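Local coordinates for protein adhesin (Streptococcus sanguinis SK1 = NCTC 7863, PDB 6VT2) that binds sialylated glycans through tandem sialoglycan-binding modules and so probably helps the bacterium adhere to host glycoproteins, at residues Ile192-Ala195 / Gln196-Asp199; Ala241-Leu244 / Ala245-Ser248; Gln343-Thr346 / Ser347-Thr350; Ala358-Thr361 / Gly362-Pro365; Ile395-Asp398 / Arg399-Gln402. One frame throughout, in Å; residues are numbered along the deposited sequence.

In the fold
The five contacts follow one another along an elongated chain in which SigLec-like and Atypical Rib domains alternate. Contact 1 belongs to the first Rib domain and contact 2 to the second SigLec-like domain, at its glycan pocket; their centres are about 39 Å apart. Contacts 3, 4 and 5 share the last Rib domain. Contacts 3 and 4 both use helix 346-360, one at its start and the other around residues 358-365, with centres about 21 Å apart, while the centres of contacts 3 and 5 are about 13 Å apart and the two touch. Contacts 1 and 5, their centres about 76 Å apart, make the same turn into a final strand, so one local solution serves both Rib domains flanking the second sialoglycan-binding module.

Contact 1 of 5, residues Ile192-Ala195 / Gln196-Asp199; sequences IAAA and QTVD
Ile192 keeps CG1 beside its own backbone N (chi1 -54°), which directs the other branch, CG2, at Thr197; there OG1 sits between the backbone N and the carbonyl carbon (chi1 64°), which leaves the methyl CG2 beside the N. The two methyl carbons, Ile192 CG2 and Thr197 CG2, meet at 3.6 Å, and the side chains pass each other at a slant. Thr197 OG1 lies on another side, where it is hydrogen-bonded to Gly178 O. The bent chain of Gln196 brings its amide back over the turn: Gln196 OE1 comes within 3.5 Å of Ala193 CB, and Gln196 NE2 within 3.6 Å of Ala195 CB. One water joins the ends of this fold, accepting from Ala193 N and donating to Gln196 OE1.

The backbone closes beneath these groups. Gln196 N donates to Ala193 O at 2.7 Å. Ala194 O takes two donors, Thr197 N from well above its carbonyl plane and Val198 N almost in line with its C=O bond, each at 3.0 Å. Thr197 and Val198 also rest on Val155 of helix 149-162, so one side of the turn faces the core while Gln196 is exposed. Such a short 3-10 turn, with two of its three backbone bonds on one carbonyl, is how strand 189-192 passes into strand 198-200, which runs parallel to strand 139-141 in this Atypical Rib domain.

Contact 2 of 5, residues Ala241-Leu244 / Ala245-Ser248; sequences AGDL and AASS. With A2G (2-acetamido-2-deoxy-alpha-D-galactopyranose), chain C; SIA (N-acetyl-alpha-neuraminic acid), chain B.
Asp243 reaches over the start of the helix to Ala246, and both of its carboxylate oxygens have partners. OD1 accepts from Ala246 N at 2.9 Å, a straight bond that meets the carboxylate from above its plane, and OD2 forms a salt bridge with Lys300 NZ. The torsion that sets CG between the backbone N and carbonyl carbon (chi1 57°) turns the group toward this amide, three residues further on. Asp243 is thereby the N-cap of helix 244-255 in the second SigLec-like domain, and the helix's regular backbone bonds follow at once: Ser247 N gives to Asp243 O at 2.9 Å, and Ser248 N to Leu244 O at 2.9 Å. Ala241 packs alongside, its CB 3.7 Å from Ser247 CB.

One side of the capped turn looks onto the bound glycan. Ser248 OG, anti to its backbone N (chi1 176°), shares a 2.7 Å hydrogen bond with O9 of the sialic acid, whose other bonds include Thr249 OG1, Thr298 OG1 and the carbonyl oxygens of Gly294 and Lys296. Ala245 supplies an apolar surface instead: its CB lies 3.7 Å from C5 of the N-acetylgalactosamine, and it also touches the galactose.

Contact 3 of 5, residues Gln343-Thr346 / Ser347-Thr350; sequences QLST and SEKT
The chain goes from an extended Ser345 (psi 166°) directly into the helical conformation at Thr346, bringing Ser345 O to Lys349 N at 2.9 Å as a helical bond. Around it, Ser345 and Glu348 exchange bonds. Ser345 OG, held between its own backbone N and carbonyl carbon, accepts from Glu348 N at 3.2 Å; in return, Glu348 OE2 accepts from Ser345 N at 2.9 Å, the amide lying 45° out of the carboxylate plane. Glu348 starts with CG beside its backbone N (chi1 -74°) and then runs extended, which carries the carboxylate back against the preceding turn. Its other oxygen, OE1, accepts from Leu339 N, and the carboxylate is thus held at both ends.

Leu344 lies across the acidic side chain and also meets its neighbour on the helix, with Leu344 CB 3.9 Å from Lys349 CG. The lysine is extended to its NZ, which donates to Asn374 OD1, an acceptor shared with Gln343 NE2. That same amide nitrogen donates in its own plane to Leu344 O. One residue further along the helix, Thr346 O accepts twice from Thr350, from N at 2.8 Å and from OG1 at 2.9 Å. The reciprocal pair of Ser345 and Glu348 is a capping box, here closing the N-terminal end of helix 346-360 in the last Atypical Rib domain.

Contact 4 of 5, residues Ala358-Thr361 / Gly362-Pro365; sequences AANT and GNLP
The amides of Asn360 and Asn363 lie side by side with planes only 28° apart. Asn363 ND2 approaches Asn360 OD1 in the plane of both groups and donates to it at 2.9 Å. One face of the Asn360 amide is overlaid by Leu364, whose CD1 sits 3.6 Å from Asn360 CG. This arrangement spans a type II turn that follows on from helix 346-360, with Gly362 at its third position: its positive phi (84°) would press any CB against the carbonyl oxygen of Thr361.

The turn is closed by Asn360 O, which accepts from Asn363 N at 2.9 Å, well above the carbonyl plane, and from Leu364 N at 3.1 Å, within that plane. Further bonds fix how the two amides are rotated. Asn360 ND2 donates to Val356 O, one turn back on the helix, and Asn360 OD1 also accepts from Asn330 N, while Asn363 ND2 has a second acceptor in Thr328 O. Leu364 is wedged among Tyr370, Tyr382 and Tyr327, the last a residue of a calcium site. Its inner carbon takes part as well, Leu364 CG lying 3.5 Å from Asn360 OD1.

Contact 5 of 5, residues Ile395-Asp398 / Arg399-Gln402; sequences ITAD and RTVQ. With SO4 (sulfate ion), chain K.
Ala397 O receives two backbone donors at once: Val401 N at 2.9 Å, close to the line of the C=O bond, and Thr400 N at 3.0 Å, from far above the carbonyl plane. A third bond, from Arg399 N to Thr396 O at 2.9 Å, lies one residue earlier. The short 3-10 turn so formed joins strand 392-395 to strand 401-403, the strand that pairs in parallel with strand 336-338 in the last Atypical Rib domain.

On the inner side, Ile395 CG2 stands anti to its backbone N and meets Thr400 CG2 at 3.8 Å; both residues continue the packing against helix 346-360, at Val356 and Ile352. Thr400 OG1 faces another way and is hydrogen-bonded to Gly376 O.

On the outer side a small polar chain runs over the turn. Thr396 OG1 donates to Asp398 OD1 at 2.5 Å, on the syn side of the carboxylate, and accepts from a water that in turn accepts from Arg399 NE at 2.9 Å. Arg399 lies alongside Thr396, with Arg399 CG 3.6 Å from Thr396 OG1, and it crosses Ile395 nearly at a right angle. A bend at chi2 (-106°) then takes its NE to the water. Beyond the turn, Gln402 NE2 donates to O3 of a sulfate ion, probably from the crystallisation liquor, at 3.0 Å.

Contact 1 of 5, residues Ile192-Ala195 / Gln196-Asp199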
loop_
_atom_site.group_PDB
_atom_site.type_symbol
_atom_site.label_atom_id
_atom_site.label_comp_id
_atom_site.label_asym_id
_atom_site.label_seq_id
_atom_site.Cartn_x
_atom_site.Cartn_y
_atom_site.Cartn_z
ATOM N N ILE A 192 -2.704 22.767 8.322
ATOM C CA ILE A 192 -3.051 22.202 7.026
ATOM C C ILE A 192 -4.528 22.482 6.810
ATOM O O ILE A 192 -5.357 22.075 7.625
ATOM C CB ILE A 192 -2.749 20.708 6.963
ATOM C CG1 ILE A 192 -1.303 20.413 7.342
ATOM C CG2 ILE A 192 -2.984 20.209 5.512
ATOM C CD1 ILE A 192 -1.001 18.953 7.275
ATOM N N ALA A 193 -4.848 23.221 5.746
ATOM C CA ALA A 193 -6.204 23.689 5.520
ATOM C C ALA A 193 -7.102 22.527 5.179
ATOM O O ALA A 193 -6.668 21.534 4.571
ATOM C CB ALA A 193 -6.256 24.691 4.377
ATOM N N ALA A 194 -8.359 22.699 5.581
ATOM C CA ALA A 194 -9.398 21.692 5.345
ATOM C C ALA A 194 -9.473 21.265 3.892
ATOM O O ALA A 194 -9.699 20.092 3.603
ATOM C CB ALA A 194 -10.745 22.231 5.788
ATOM N N ALA A 195 -9.243 22.184 2.963
ATOM C CA ALA A 195 -9.269 21.816 1.549
ATOM C C ALA A 195 -8.233 20.757 1.227
ATOM O O ALA A 195 -8.403 19.972 0.278
ATOM C CB ALA A 195 -9.050 23.070 0.691
ATOM N N GLN A 196 -7.151 20.696 1.998
ATOM C CA GLN A 196 -6.132 19.695 1.745
ATOM C C GLN A 196 -6.271 18.461 2.624
ATOM O O GLN A 196 -5.415 17.583 2.571
ATOM C CB GLN A 196 -4.738 20.310 1.945
ATOM C CG GLN A 196 -4.261 21.134 0.796
ATOM C CD GLN A 196 -5.102 22.341 0.543
ATOM O OE1 GLN A 196 -5.191 23.251 1.383
ATOM N NE2 GLN A 196 -5.745 22.371 -0.623
ATOM N N THR A 197 -7.316 18.358 3.448
ATOM C CA THR A 197 -7.446 17.196 4.294
ATOM C C THR A 197 -8.715 16.405 4.050
ATOM O O THR A 197 -8.688 15.192 4.229
ATOM C CB THR A 197 -7.391 17.584 5.770
ATOM O OG1 THR A 197 -8.500 18.412 6.077
ATOM C CG2 THR A 197 -6.100 18.385 6.039
ATOM N N VAL A 198 -9.831 17.065 3.759
ATOM C CA VAL A 198 -11.099 16.357 3.657
ATOM C C VAL A 198 -11.932 16.861 2.486
ATOM O O VAL A 198 -11.834 18.012 2.054
ATOM C CB VAL A 198 -11.940 16.486 4.933
ATOM C CG1 VAL A 198 -11.223 15.938 6.102
ATOM C CG2 VAL A 198 -12.289 17.971 5.138
ATOM N N ASP A 199 -12.845 16.039 2.004
ATOM C CA ASP A 199 -13.870 16.457 1.016
ATOM C C ASP A 199 -15.074 15.563 1.311
ATOM O O ASP A 199 -14.976 14.543 1.969
ATOM C CB ASP A 199 -13.443 16.450 -0.474
ATOM C CG ASP A 199 -14.297 17.324 -1.416
ATOM O OD1 ASP A 199 -15.230 18.029 -0.871
ATOM O OD2 ASP A 199 -14.247 17.152 -2.562
HETATM O O HOH W 1 -2.995 23.718 3.539
#

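Contact 2 of 5, residues Ala241-Leu244 / Ala245-Ser248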
loop_
_atom_site.group_PDB
_atom_site.type_symbol
_atom_site.label_atom_id
_atom_site.label_comp_id
_atom_site.label_asym_id
_atom_site.label_seq_id
_atom_site.Cartn_x
_atom_site.Cartn_y
_atom_site.Cartn_z
ATOM N N ALA A 241 -28.607 -9.004 -0.550
ATOM C CA ALA A 241 -29.984 -9.261 -0.171
ATOM C C ALA A 241 -30.722 -7.970 0.126
ATOM O O ALA A 241 -31.513 -7.903 1.061
ATOM C CB ALA A 241 -30.033 -10.197 1.030
ATOM N N GLY A 242 -30.551 -6.998 -0.750
ATOM C CA GLY A 242 -31.021 -5.613 -0.552
ATOM C C GLY A 242 -32.510 -5.419 -0.752
ATOM O O GLY A 242 -33.016 -4.404 -0.409
ATOM N N ASP A 243 -33.146 -6.368 -1.375
ATOM C CA ASP A 243 -34.602 -6.373 -1.610
ATOM C C ASP A 243 -35.091 -7.812 -1.672
ATOM O O ASP A 243 -34.300 -8.695 -1.595
ATOM C CB ASP A 243 -34.922 -5.632 -2.879
ATOM C CG ASP A 243 -34.172 -6.289 -3.980
ATOM O OD1 ASP A 243 -34.606 -7.234 -4.537
ATOM O OD2 ASP A 243 -33.165 -5.714 -4.322
ATOM N N LEU A 244 -36.383 -8.012 -1.864
ATOM C CA LEU A 244 -36.907 -9.377 -1.773
ATOM C C LEU A 244 -36.401 -10.268 -2.899
ATOM O O LEU A 244 -36.108 -11.384 -2.606
ATOM C CB LEU A 244 -38.423 -9.344 -1.730
ATOM C CG LEU A 244 -38.969 -9.021 -0.358
ATOM C CD1 LEU A 244 -40.315 -8.354 -0.510
ATOM C CD2 LEU A 244 -39.060 -10.243 0.517
ATOM N N ALA A 245 -36.389 -9.772 -4.120
ATOM C CA ALA A 245 -35.899 -10.563 -5.235
ATOM C C ALA A 245 -34.426 -10.913 -5.070
ATOM O O ALA A 245 -34.037 -12.076 -5.299
ATOM C CB ALA A 245 -36.122 -9.803 -6.543
ATOM N N ALA A 246 -33.617 -9.961 -4.664
ATOM C CA ALA A 246 -32.177 -10.178 -4.455
ATOM C C ALA A 246 -31.986 -11.221 -3.360
ATOM O O ALA A 246 -31.171 -12.098 -3.478
ATOM C CB ALA A 246 -31.506 -8.879 -4.083
ATOM N N SER A 247 -32.705 -11.021 -2.280
ATOM C CA SER A 247 -32.591 -11.881 -1.097
ATOM C C SER A 247 -32.989 -13.298 -1.474
ATOM O O SER A 247 -32.378 -14.200 -1.039
ATOM C CB SER A 247 -33.442 -11.346 0.013
ATOM O OG SER A 247 -33.410 -12.205 1.099
ATOM N N SER A 248 -34.059 -13.417 -2.216
ATOM C CA SER A 248 -34.527 -14.730 -2.649
ATOM C C SER A 248 -33.385 -15.398 -3.401
ATOM O O SER A 248 -33.215 -16.557 -3.216
ATOM C CB SER A 248 -35.769 -14.625 -3.477
ATOM O OG SER A 248 -36.146 -15.908 -3.949
HETATM O O5 A2G C . -40.534 -11.314 -6.163
HETATM C C1 A2G C . -39.868 -12.572 -6.023
HETATM O O1 A2G C . -38.731 -12.419 -5.163
HETATM C C2 A2G C . -39.433 -13.084 -7.397
HETATM N N2 A2G C . -38.566 -14.222 -7.121
HETATM C C3 A2G C . -38.610 -12.047 -8.154
HETATM O O3 A2G C . -38.365 -12.478 -9.498
HETATM C C4 A2G C . -39.391 -10.745 -8.210
HETATM O O4 A2G C . -40.597 -10.977 -8.942
HETATM C C5 A2G C . -39.742 -10.304 -6.794
HETATM C C6 A2G C . -40.500 -8.983 -6.791
HETATM O O6 A2G C . -40.951 -8.716 -5.458
HETATM C C7 A2G C . -38.986 -15.435 -7.477
HETATM O O7 A2G C . -40.064 -15.591 -8.025
HETATM C C8 A2G C . -38.070 -16.588 -7.174
HETATM C C1 SIA B . -33.132 -15.324 -12.406
HETATM C C2 SIA B . -34.622 -15.877 -12.337
HETATM C C3 SIA B . -34.993 -16.840 -13.474
HETATM C C4 SIA B . -34.165 -18.123 -13.436
HETATM C C5 SIA B . -34.289 -18.812 -12.072
HETATM C C6 SIA B . -34.029 -17.803 -10.925
HETATM C C7 SIA B . -34.407 -18.339 -9.531
HETATM C C8 SIA B . -34.409 -17.172 -8.514
HETATM C C9 SIA B . -34.517 -17.672 -7.079
HETATM C C10 SIA B . -33.668 -21.204 -11.826
HETATM C C11 SIA B . -32.521 -22.219 -11.774
HETATM N N5 SIA B . -33.319 -19.904 -11.991
HETATM O O1A SIA B . -32.575 -15.207 -11.278
HETATM O O1B SIA B . -32.678 -15.037 -13.533
HETATM O O4 SIA B . -34.584 -19.074 -14.431
HETATM O O6 SIA B . -34.809 -16.618 -11.081
HETATM O O7 SIA B . -35.659 -19.010 -9.586
HETATM O O8 SIA B . -33.256 -16.346 -8.689
HETATM O O9 SIA B . -34.808 -16.575 -6.209
HETATM O O10 SIA B . -34.837 -21.556 -11.728
#

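Contact 3 of 5, residues Gln343-Thr346 / Ser347-Thr350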
loop_
_atom_site.group_PDB
_atom_site.type_symbol
_atom_site.label_atom_id
_atom_site.label_comp_id
_atom_site.label_asym_id
_atom_site.label_seq_id
_atom_site.Cartn_x
_atom_site.Cartn_y
_atom_site.Cartn_z
ATOM N N GLN A 343 -22.415 -53.586 -37.567
ATOM C CA GLN A 343 -22.740 -54.256 -36.321
ATOM C C GLN A 343 -21.439 -54.758 -35.729
ATOM O O GLN A 343 -20.935 -55.837 -36.090
ATOM C CB GLN A 343 -23.723 -55.397 -36.520
ATOM C CG GLN A 343 -24.066 -56.126 -35.248
ATOM C CD GLN A 343 -24.756 -55.190 -34.250
ATOM O OE1 GLN A 343 -25.903 -54.813 -34.463
ATOM N NE2 GLN A 343 -24.048 -54.800 -33.190
ATOM N N LEU A 344 -20.917 -54.024 -34.769
ATOM C CA LEU A 344 -19.705 -54.451 -34.106
ATOM C C LEU A 344 -20.045 -55.583 -33.158
ATOM O O LEU A 344 -21.086 -55.621 -32.651
ATOM C CB LEU A 344 -19.155 -53.285 -33.295
ATOM C CG LEU A 344 -18.116 -52.457 -34.040
ATOM C CD1 LEU A 344 -18.739 -51.804 -35.245
ATOM C CD2 LEU A 344 -17.506 -51.429 -33.096
ATOM N N SER A 345 -19.077 -56.410 -32.925
ATOM C CA SER A 345 -19.146 -57.438 -31.918
ATOM C C SER A 345 -18.846 -56.828 -30.560
ATOM O O SER A 345 -18.231 -55.763 -30.439
ATOM C CB SER A 345 -18.163 -58.547 -32.211
ATOM O OG SER A 345 -16.851 -58.056 -32.191
ATOM N N THR A 346 -19.164 -57.584 -29.528
ATOM C CA THR A 346 -18.797 -57.173 -28.185
ATOM C C THR A 346 -17.294 -56.979 -28.052
ATOM O O THR A 346 -16.834 -55.967 -27.486
ATOM C CB THR A 346 -19.343 -58.216 -27.198
ATOM O OG1 THR A 346 -20.754 -58.258 -27.322
ATOM C CG2 THR A 346 -18.985 -57.840 -25.772
ATOM N N SER A 347 -16.494 -57.885 -28.626
ATOM C CA SER A 347 -15.061 -57.695 -28.480
ATOM C C SER A 347 -14.591 -56.425 -29.198
ATOM O O SER A 347 -13.668 -55.746 -28.721
ATOM C CB SER A 347 -14.285 -58.918 -28.977
ATOM O OG SER A 347 -14.549 -59.152 -30.330
ATOM N N GLU A 348 -15.177 -56.113 -30.356
ATOM C CA GLU A 348 -14.763 -54.907 -31.042
ATOM C C GLU A 348 -15.135 -53.668 -30.246
ATOM O O GLU A 348 -14.349 -52.727 -30.155
ATOM C CB GLU A 348 -15.374 -54.892 -32.429
ATOM C CG GLU A 348 -14.702 -55.897 -33.422
ATOM C CD GLU A 348 -15.627 -56.280 -34.577
ATOM O OE1 GLU A 348 -15.147 -57.003 -35.502
ATOM O OE2 GLU A 348 -16.791 -55.814 -34.644
ATOM N N LYS A 349 -16.327 -53.670 -29.661
ATOM C CA LYS A 349 -16.749 -52.558 -28.816
ATOM C C LYS A 349 -15.827 -52.414 -27.626
ATOM O O LYS A 349 -15.447 -51.301 -27.264
ATOM C CB LYS A 349 -18.177 -52.777 -28.357
ATOM C CG LYS A 349 -19.200 -52.622 -29.406
ATOM C CD LYS A 349 -20.641 -52.949 -28.904
ATOM C CE LYS A 349 -21.642 -52.672 -29.954
ATOM N NZ LYS A 349 -22.977 -53.032 -29.475
ATOM N N THR A 350 -15.492 -53.513 -26.978
ATOM C CA THR A 350 -14.568 -53.464 -25.852
ATOM C C THR A 350 -13.227 -52.886 -26.238
ATOM O O THR A 350 -12.666 -52.060 -25.501
ATOM C CB THR A 350 -14.409 -54.873 -25.287
ATOM O OG1 THR A 350 -15.712 -55.319 -24.896
ATOM C CG2 THR A 350 -13.538 -54.850 -24.091
HETATM O O HOH W 2 -18.152 -56.653 -36.669
HETATM O O HOH W 3 -22.583 -56.362 -29.930
HETATM O O HOH W 4 -15.706 -59.807 -33.634
#

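Contact 4 of 5, residues Ala358-Thr361 / Gly362-Pro365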
loop_
_atom_site.group_PDB
_atom_site.type_symbol
_atom_site.label_atom_id
_atom_site.label_comp_id
_atom_site.label_asym_id
_atom_site.label_seq_id
_atom_site.Cartn_x
_atom_site.Cartn_y
_atom_site.Cartn_z
ATOM N N ALA A 358 -8.054 -44.920 -22.873
ATOM C CA ALA A 358 -6.627 -44.631 -22.774
ATOM C C ALA A 358 -6.297 -43.260 -23.334
ATOM O O ALA A 358 -5.385 -42.599 -22.843
ATOM C CB ALA A 358 -5.806 -45.692 -23.508
ATOM N N ALA A 359 -6.984 -42.839 -24.392
ATOM C CA ALA A 359 -6.699 -41.572 -25.042
ATOM C C ALA A 359 -7.189 -40.385 -24.238
ATOM O O ALA A 359 -6.871 -39.233 -24.592
ATOM C CB ALA A 359 -7.341 -41.531 -26.426
ATOM N N ASN A 360 -7.973 -40.639 -23.214
ATOM C CA ASN A 360 -8.631 -39.548 -22.541
ATOM C C ASN A 360 -8.341 -39.484 -21.062
ATOM O O ASN A 360 -8.837 -38.566 -20.402
ATOM C CB ASN A 360 -10.127 -39.603 -22.767
ATOM C CG ASN A 360 -10.455 -39.091 -24.096
ATOM O OD1 ASN A 360 -10.377 -37.911 -24.290
ATOM N ND2 ASN A 360 -10.673 -39.990 -25.082
ATOM N N THR A 361 -7.553 -40.398 -20.512
ATOM C CA THR A 361 -7.129 -40.221 -19.129
ATOM C C THR A 361 -6.331 -38.917 -18.996
ATOM O O THR A 361 -5.515 -38.562 -19.854
ATOM C CB THR A 361 -6.326 -41.425 -18.660
ATOM O OG1 THR A 361 -5.276 -41.709 -19.582
ATOM C CG2 THR A 361 -7.225 -42.665 -18.584
ATOM N N GLY A 362 -6.643 -38.133 -17.954
ATOM C CA GLY A 362 -6.042 -36.828 -17.814
ATOM C C GLY A 362 -6.709 -35.717 -18.584
ATOM O O GLY A 362 -6.360 -34.548 -18.367
ATOM N N ASN A 363 -7.683 -36.034 -19.440
ATOM C CA ASN A 363 -8.418 -35.053 -20.210
ATOM C C ASN A 363 -9.867 -34.971 -19.765
ATOM O O ASN A 363 -10.308 -33.934 -19.308
ATOM C CB ASN A 363 -8.335 -35.433 -21.685
ATOM C CG ASN A 363 -9.158 -34.547 -22.554
ATOM O OD1 ASN A 363 -9.200 -33.336 -22.361
ATOM N ND2 ASN A 363 -9.874 -35.143 -23.498
ATOM N N LEU A 364 -10.607 -36.036 -19.898
ATOM C CA LEU A 364 -11.993 -36.090 -19.461
ATOM C C LEU A 364 -12.062 -36.473 -18.007
ATOM O O LEU A 364 -11.106 -37.012 -17.468
ATOM C CB LEU A 364 -12.745 -37.107 -20.291
ATOM C CG LEU A 364 -12.658 -36.870 -21.788
ATOM C CD1 LEU A 364 -13.449 -37.923 -22.531
ATOM C CD2 LEU A 364 -13.069 -35.496 -22.110
ATOM N N PRO A 365 -13.210 -36.234 -17.375
ATOM C CA PRO A 365 -13.403 -36.662 -15.993
ATOM C C PRO A 365 -13.134 -38.140 -15.856
ATOM O O PRO A 365 -13.407 -38.919 -16.766
ATOM C CB PRO A 365 -14.857 -36.298 -15.706
ATOM C CG PRO A 365 -15.119 -35.167 -16.608
ATOM C CD PRO A 365 -14.360 -35.464 -17.878
#

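Contact 5 of 5, residues Ile395-Asp398 / Arg399-Gln402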
loop_
_atom_site.group_PDB
_atom_site.type_symbol
_atom_site.label_atom_id
_atom_site.label_comp_id
_atom_site.label_asym_id
_atom_site.label_seq_id
_atom_site.Cartn_x
_atom_site.Cartn_y
_atom_site.Cartn_z
ATOM N N ILE A 395 -17.949 -39.460 -30.391
ATOM C CA ILE A 395 -16.768 -39.700 -31.250
ATOM C C ILE A 395 -17.300 -40.527 -32.426
ATOM O O ILE A 395 -17.807 -41.576 -32.194
ATOM C CB ILE A 395 -15.693 -40.442 -30.496
ATOM C CG1 ILE A 395 -15.334 -39.724 -29.197
ATOM C CG2 ILE A 395 -14.494 -40.726 -31.351
ATOM C CD1 ILE A 395 -14.423 -40.492 -28.340
ATOM N N THR A 396 -17.136 -40.043 -33.634
ATOM C CA THR A 396 -17.722 -40.715 -34.803
ATOM C C THR A 396 -16.966 -41.993 -35.143
ATOM O O THR A 396 -15.852 -42.102 -34.824
ATOM C CB THR A 396 -17.815 -39.728 -35.962
ATOM O OG1 THR A 396 -16.503 -39.247 -36.187
ATOM C CG2 THR A 396 -18.741 -38.593 -35.643
ATOM N N ALA A 397 -17.652 -42.891 -35.825
ATOM C CA ALA A 397 -17.151 -44.220 -36.198
ATOM C C ALA A 397 -15.975 -44.095 -37.170
ATOM O O ALA A 397 -15.102 -44.857 -37.049
ATOM C CB ALA A 397 -18.266 -45.044 -36.756
ATOM N N ASP A 398 -15.831 -43.005 -37.914
ATOM C CA ASP A 398 -14.630 -42.820 -38.735
ATOM C C ASP A 398 -13.397 -42.560 -37.865
ATOM O O ASP A 398 -12.340 -42.684 -38.345
ATOM C CB ASP A 398 -14.840 -41.775 -39.819
ATOM C CG ASP A 398 -15.163 -40.415 -39.294
ATOM O OD1 ASP A 398 -15.239 -40.278 -38.142
ATOM O OD2 ASP A 398 -15.262 -39.495 -40.099
ATOM N N ARG A 399 -13.558 -42.218 -36.594
ATOM C CA ARG A 399 -12.438 -42.074 -35.723
ATOM C C ARG A 399 -12.181 -43.298 -34.892
ATOM O O ARG A 399 -11.190 -43.326 -34.161
ATOM C CB ARG A 399 -12.688 -40.913 -34.749
ATOM C CG ARG A 399 -13.040 -39.609 -35.467
ATOM C CD ARG A 399 -11.920 -38.660 -35.433
ATOM N NE ARG A 399 -12.295 -37.371 -36.004
ATOM C CZ ARG A 399 -11.555 -36.705 -36.889
ATOM N NH1 ARG A 399 -10.393 -37.209 -37.308
ATOM N NH2 ARG A 399 -11.977 -35.536 -37.352
ATOM N N THR A 400 -13.000 -44.350 -35.020
ATOM C CA THR A 400 -12.810 -45.484 -34.132
ATOM C C THR A 400 -12.717 -46.824 -34.830
ATOM O O THR A 400 -12.022 -47.705 -34.334
ATOM C CB THR A 400 -13.971 -45.614 -33.148
ATOM O OG1 THR A 400 -15.172 -45.764 -33.905
ATOM C CG2 THR A 400 -14.088 -44.364 -32.247
ATOM N N VAL A 401 -13.387 -46.962 -35.966
ATOM C CA VAL A 401 -13.616 -48.231 -36.648
ATOM C C VAL A 401 -12.804 -48.283 -37.926
ATOM O O VAL A 401 -12.725 -47.283 -38.650
ATOM C CB VAL A 401 -15.114 -48.366 -36.976
ATOM C CG1 VAL A 401 -15.375 -49.419 -38.001
ATOM C CG2 VAL A 401 -15.915 -48.674 -35.710
ATOM N N GLN A 402 -12.254 -49.469 -38.236
ATOM C CA GLN A 402 -11.648 -49.734 -39.549
ATOM C C GLN A 402 -12.230 -51.043 -40.093
ATOM O O GLN A 402 -12.013 -52.107 -39.521
ATOM C CB GLN A 402 -10.145 -49.834 -39.434
ATOM C CG GLN A 402 -9.496 -50.204 -40.735
ATOM C CD GLN A 402 -9.809 -49.240 -41.810
ATOM O OE1 GLN A 402 -9.476 -48.066 -41.758
ATOM N NE2 GLN A 402 -10.530 -49.731 -42.803
HETATM S S SO4 K . -11.979 -47.402 -45.432
HETATM O O1 SO4 K . -12.944 -48.242 -44.784
HETATM O O2 SO4 K . -12.444 -46.055 -45.591
HETATM O O3 SO4 K . -10.718 -47.448 -44.696
HETATM O O4 SO4 K . -11.590 -47.944 -46.732
HETATM O O HOH W 5 -15.047 -36.738 -36.447
#